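Local coordinates for protein tRNA (guanine(9)-N1)-methyltransferase (Schizosaccharomyces pombe, PDB 4JWH) that methylates N1 of guanosine at position 9 of cytoplasmic tRNA, taking the methyl group from S-adenosyl-L-methionine, at residues V99-D113 with L139-L153. Residues are numbered along the deposited sequence; the frame is centred on the assembly and turned at random.
Sequences VVPSSIRIVLDCAFD and LHPVELFATNFGGRL
Asp113 grips the beginning of the helix running on to residue 161 with both carboxylate oxygens: OD2 takes Leu153 N on its syn lone pair (3.0 Å), while OD1 accepts Arg152 N from 29° outside the carboxylate plane. The Arg152 guanidinium stands perpendicular to this carboxylate; NE makes a salt bridge to OD1 (3.3 Å), its hydrogen bond weak, and NH2 bonds Met116 O. An alanine in place of Asp113 would probably leave the backbone N-H groups of Arg152 and Leu153 without acceptors and the guanidinium without this counter-charge. Upstream, strands 105-109 and 143-147, joined by helix 118-137 in a beta-alpha-beta unit, pair in parallel through alternating backbone hydrogen bonds. Arg105 CG lies 3.6 Å from Phe145 CE2. Cys110 SG, beside its own backbone N (chi1 -60°), is thereby turned to Leu153 CD2 (3.6 Å) and the Phe149 ring edge. His140 ND1 donates in its ring plane to a lone pair of Val100 O (2.6 Å). A water joins Asp109 OD1, Thr147 OG1 and Asn148 OD1, while Asp109 OD2 forms a salt bridge with Lys227 and a hydrogen bond with Tyr191 OH. Polar partners at both oxygens would probably favour the charged form of Asp109, whose side chain lies about 7 Å from bound S-adenosyl-L-homocysteine.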
# COMPACT_ATOMS: atom_id res chain seq x y z
N VAL A 99 13.99 15.29 -7.02
CA VAL A 99 13.19 14.09 -7.13
C VAL A 99 14.06 12.94 -7.66
O VAL A 99 14.63 13.04 -8.75
CB VAL A 99 11.90 14.30 -7.97
CG1 VAL A 99 11.21 12.96 -8.29
CG2 VAL A 99 10.93 15.21 -7.22
N VAL A 100 14.20 11.89 -6.86
CA VAL A 100 14.96 10.70 -7.24
C VAL A 100 14.12 9.43 -7.04
O VAL A 100 13.92 9.01 -5.91
CB VAL A 100 16.31 10.56 -6.45
CG1 VAL A 100 17.03 9.25 -6.81
CG2 VAL A 100 17.24 11.75 -6.72
N PRO A 101 13.63 8.82 -8.13
CA PRO A 101 12.84 7.59 -8.03
C PRO A 101 13.55 6.54 -7.19
O PRO A 101 14.77 6.43 -7.22
CB PRO A 101 12.74 7.13 -9.48
CG PRO A 101 12.84 8.37 -10.28
CD PRO A 101 13.81 9.23 -9.54
N SER A 102 12.77 5.79 -6.43
CA SER A 102 13.25 4.66 -5.66
C SER A 102 13.07 3.41 -6.53
O SER A 102 12.16 3.33 -7.34
CB SER A 102 12.39 4.55 -4.39
OG SER A 102 12.59 3.33 -3.68
N SER A 103 13.93 2.41 -6.37
CA SER A 103 13.71 1.15 -7.06
C SER A 103 12.62 0.28 -6.36
O SER A 103 12.20 -0.75 -6.89
CB SER A 103 15.03 0.40 -7.18
OG SER A 103 15.59 0.24 -5.90
N ILE A 104 12.15 0.68 -5.18
CA ILE A 104 11.12 -0.11 -4.47
C ILE A 104 9.85 -0.31 -5.31
O ILE A 104 9.43 0.60 -6.04
CB ILE A 104 10.81 0.49 -3.08
CG1 ILE A 104 12.04 0.30 -2.19
CG2 ILE A 104 9.59 -0.19 -2.41
CD1 ILE A 104 12.12 1.25 -0.96
N ARG A 105 9.28 -1.52 -5.23
CA ARG A 105 7.93 -1.80 -5.72
C ARG A 105 7.01 -1.79 -4.52
O ARG A 105 7.33 -2.37 -3.50
CB ARG A 105 7.83 -3.17 -6.40
CG ARG A 105 8.26 -3.18 -7.88
CD ARG A 105 9.68 -2.67 -8.08
NE ARG A 105 10.69 -3.38 -7.29
CZ ARG A 105 11.25 -4.54 -7.62
NH1 ARG A 105 10.86 -5.19 -8.73
NH2 ARG A 105 12.18 -5.07 -6.83
N ILE A 106 5.87 -1.11 -4.64
CA ILE A 106 4.80 -1.26 -3.64
C ILE A 106 3.58 -1.85 -4.31
O ILE A 106 3.13 -1.36 -5.33
CB ILE A 106 4.46 0.07 -2.90
CG1 ILE A 106 5.68 0.57 -2.09
CG2 ILE A 106 3.16 -0.10 -2.02
CD1 ILE A 106 5.46 1.83 -1.21
N VAL A 107 3.04 -2.91 -3.73
CA VAL A 107 1.91 -3.64 -4.32
C VAL A 107 0.62 -3.41 -3.53
O VAL A 107 0.56 -3.70 -2.32
CB VAL A 107 2.18 -5.17 -4.31
CG1 VAL A 107 0.99 -5.93 -4.80
CG2 VAL A 107 3.45 -5.52 -5.11
N LEU A 108 -0.41 -2.94 -4.23
CA LEU A 108 -1.75 -3.03 -3.68
C LEU A 108 -2.36 -4.39 -4.06
O LEU A 108 -2.59 -4.68 -5.26
CB LEU A 108 -2.62 -1.84 -4.12
CG LEU A 108 -1.96 -0.46 -4.01
CD1 LEU A 108 -2.88 0.66 -4.48
CD2 LEU A 108 -1.38 -0.17 -2.60
N ASP A 109 -2.55 -5.23 -3.04
CA ASP A 109 -3.07 -6.58 -3.24
C ASP A 109 -4.59 -6.46 -3.31
O ASP A 109 -5.27 -6.34 -2.29
CB ASP A 109 -2.66 -7.51 -2.09
CG ASP A 109 -3.33 -8.88 -2.16
OD1 ASP A 109 -3.86 -9.29 -3.23
OD2 ASP A 109 -3.28 -9.59 -1.14
N CYS A 110 -5.12 -6.49 -4.53
CA CYS A 110 -6.54 -6.26 -4.72
C CYS A 110 -7.33 -7.55 -4.86
O CYS A 110 -8.26 -7.60 -5.64
CB CYS A 110 -6.79 -5.34 -5.93
SG CYS A 110 -6.03 -3.70 -5.84
N ALA A 111 -6.99 -8.56 -4.08
CA ALA A 111 -7.66 -9.85 -4.13
C ALA A 111 -8.92 -10.00 -3.30
O ALA A 111 -9.47 -11.11 -3.22
CB ALA A 111 -6.65 -10.98 -3.74
N PHE A 112 -9.42 -8.92 -2.70
CA PHE A 112 -10.48 -9.06 -1.66
C PHE A 112 -11.84 -8.44 -2.03
O PHE A 112 -12.67 -8.17 -1.16
CB PHE A 112 -10.01 -8.50 -0.31
CG PHE A 112 -8.61 -8.89 0.05
CD1 PHE A 112 -8.34 -10.18 0.54
CD2 PHE A 112 -7.56 -7.99 -0.12
CE1 PHE A 112 -7.03 -10.56 0.84
CE2 PHE A 112 -6.27 -8.35 0.19
CZ PHE A 112 -5.99 -9.64 0.67
N ASP A 113 -12.04 -8.19 -3.32
CA ASP A 113 -13.30 -7.64 -3.87
C ASP A 113 -14.53 -8.29 -3.22
O ASP A 113 -15.46 -7.60 -2.79
CB ASP A 113 -13.32 -7.87 -5.40
CG ASP A 113 -14.00 -6.76 -6.17
OD1 ASP A 113 -15.20 -6.95 -6.50
OD2 ASP A 113 -13.35 -5.72 -6.49
N LEU A 139 9.05 12.72 -3.09
CA LEU A 139 10.45 12.98 -3.38
C LEU A 139 11.11 11.75 -4.03
O LEU A 139 11.97 11.89 -4.91
CB LEU A 139 11.20 13.43 -2.12
CG LEU A 139 12.66 13.90 -2.30
CD1 LEU A 139 12.68 15.21 -3.11
CD2 LEU A 139 13.42 14.05 -0.98
N HIS A 140 10.67 10.55 -3.63
CA HIS A 140 11.14 9.30 -4.22
C HIS A 140 10.00 8.41 -4.70
O HIS A 140 9.59 7.50 -3.99
CB HIS A 140 12.02 8.52 -3.22
CG HIS A 140 13.13 9.34 -2.65
ND1 HIS A 140 14.22 9.75 -3.40
CD2 HIS A 140 13.30 9.87 -1.42
CE1 HIS A 140 15.02 10.47 -2.65
NE2 HIS A 140 14.49 10.56 -1.44
N PRO A 141 9.46 8.66 -5.90
CA PRO A 141 8.37 7.82 -6.34
C PRO A 141 8.83 6.38 -6.49
O PRO A 141 9.96 6.14 -6.85
CB PRO A 141 8.00 8.37 -7.73
CG PRO A 141 8.85 9.53 -7.97
CD PRO A 141 9.72 9.79 -6.81
N VAL A 142 7.92 5.45 -6.22
CA VAL A 142 8.19 4.05 -6.41
C VAL A 142 7.42 3.55 -7.61
O VAL A 142 6.66 4.32 -8.22
CB VAL A 142 7.74 3.24 -5.15
CG1 VAL A 142 8.52 3.71 -3.96
CG2 VAL A 142 6.24 3.39 -4.90
N GLU A 143 7.58 2.26 -7.93
CA GLU A 143 6.66 1.63 -8.87
C GLU A 143 5.49 1.02 -8.10
O GLU A 143 5.67 0.11 -7.26
CB GLU A 143 7.37 0.57 -9.76
CG GLU A 143 8.24 1.16 -10.91
CD GLU A 143 7.49 1.87 -12.06
OE1 GLU A 143 6.26 1.76 -12.25
OE2 GLU A 143 8.18 2.56 -12.83
N LEU A 144 4.31 1.58 -8.38
CA LEU A 144 3.05 1.13 -7.81
C LEU A 144 2.39 0.02 -8.63
O LEU A 144 2.18 0.19 -9.83
CB LEU A 144 2.09 2.33 -7.64
CG LEU A 144 0.76 2.13 -6.89
CD1 LEU A 144 1.04 1.56 -5.51
CD2 LEU A 144 -0.07 3.47 -6.79
N PHE A 145 2.08 -1.10 -8.00
CA PHE A 145 1.39 -2.20 -8.66
C PHE A 145 0.05 -2.35 -8.00
O PHE A 145 -0.08 -2.11 -6.77
CB PHE A 145 2.16 -3.53 -8.56
CG PHE A 145 3.34 -3.64 -9.52
CD1 PHE A 145 3.32 -4.57 -10.58
CD2 PHE A 145 4.45 -2.83 -9.36
CE1 PHE A 145 4.40 -4.68 -11.46
CE2 PHE A 145 5.53 -2.92 -10.23
CZ PHE A 145 5.49 -3.85 -11.31
N ALA A 146 -0.93 -2.72 -8.81
CA ALA A 146 -2.24 -3.15 -8.29
C ALA A 146 -2.53 -4.57 -8.83
O ALA A 146 -2.88 -4.76 -10.02
CB ALA A 146 -3.31 -2.19 -8.72
N THR A 147 -2.38 -5.57 -7.96
CA THR A 147 -2.46 -6.98 -8.40
C THR A 147 -3.82 -7.61 -8.08
O THR A 147 -4.53 -7.15 -7.19
CB THR A 147 -1.27 -7.83 -7.83
OG1 THR A 147 -1.28 -7.79 -6.39
CG2 THR A 147 0.09 -7.31 -8.34
N ASN A 148 -4.16 -8.68 -8.80
CA ASN A 148 -5.54 -9.18 -8.91
C ASN A 148 -6.50 -8.03 -9.19
O ASN A 148 -7.59 -8.01 -8.65
CB ASN A 148 -6.01 -9.93 -7.65
CG ASN A 148 -5.37 -11.29 -7.51
OD1 ASN A 148 -4.44 -11.47 -6.74
ND2 ASN A 148 -5.89 -12.27 -8.25
N PHE A 149 -6.07 -7.03 -9.95
CA PHE A 149 -6.94 -5.87 -10.23
C PHE A 149 -8.05 -6.22 -11.23
O PHE A 149 -7.77 -6.65 -12.34
CB PHE A 149 -6.12 -4.67 -10.71
CG PHE A 149 -6.90 -3.37 -10.72
CD1 PHE A 149 -7.39 -2.85 -11.91
CD2 PHE A 149 -7.18 -2.69 -9.52
CE1 PHE A 149 -8.12 -1.65 -11.91
CE2 PHE A 149 -7.92 -1.52 -9.52
CZ PHE A 149 -8.40 -1.00 -10.72
N GLY A 150 -9.30 -6.04 -10.81
CA GLY A 150 -10.46 -6.38 -11.62
C GLY A 150 -11.75 -6.22 -10.85
O GLY A 150 -11.80 -5.50 -9.82
N GLY A 151 -12.81 -6.86 -11.33
CA GLY A 151 -14.09 -6.88 -10.62
C GLY A 151 -14.64 -5.49 -10.35
O GLY A 151 -14.43 -4.58 -11.14
N ARG A 152 -15.32 -5.34 -9.22
CA ARG A 152 -16.09 -4.14 -8.90
C ARG A 152 -15.20 -2.95 -8.61
O ARG A 152 -15.59 -1.80 -8.83
CB ARG A 152 -17.01 -4.42 -7.72
CG ARG A 152 -18.28 -5.20 -8.08
CD ARG A 152 -19.12 -5.38 -6.82
NE ARG A 152 -18.35 -6.07 -5.80
CZ ARG A 152 -18.42 -5.84 -4.50
NH1 ARG A 152 -19.21 -4.91 -3.99
NH2 ARG A 152 -17.68 -6.56 -3.69
N LEU A 153 -13.99 -3.23 -8.13
CA LEU A 153 -12.98 -2.15 -7.97
C LEU A 153 -12.63 -1.55 -9.33
O LEU A 153 -12.67 -0.33 -9.49
CB LEU A 153 -11.73 -2.66 -7.21
CG LEU A 153 -10.62 -1.64 -6.93
CD1 LEU A 153 -11.13 -0.46 -6.03
CD2 LEU A 153 -9.36 -2.32 -6.31
O HOH W 1 -2.66 -9.96 -5.49
O HOH W 2 -9.89 -5.93 -7.49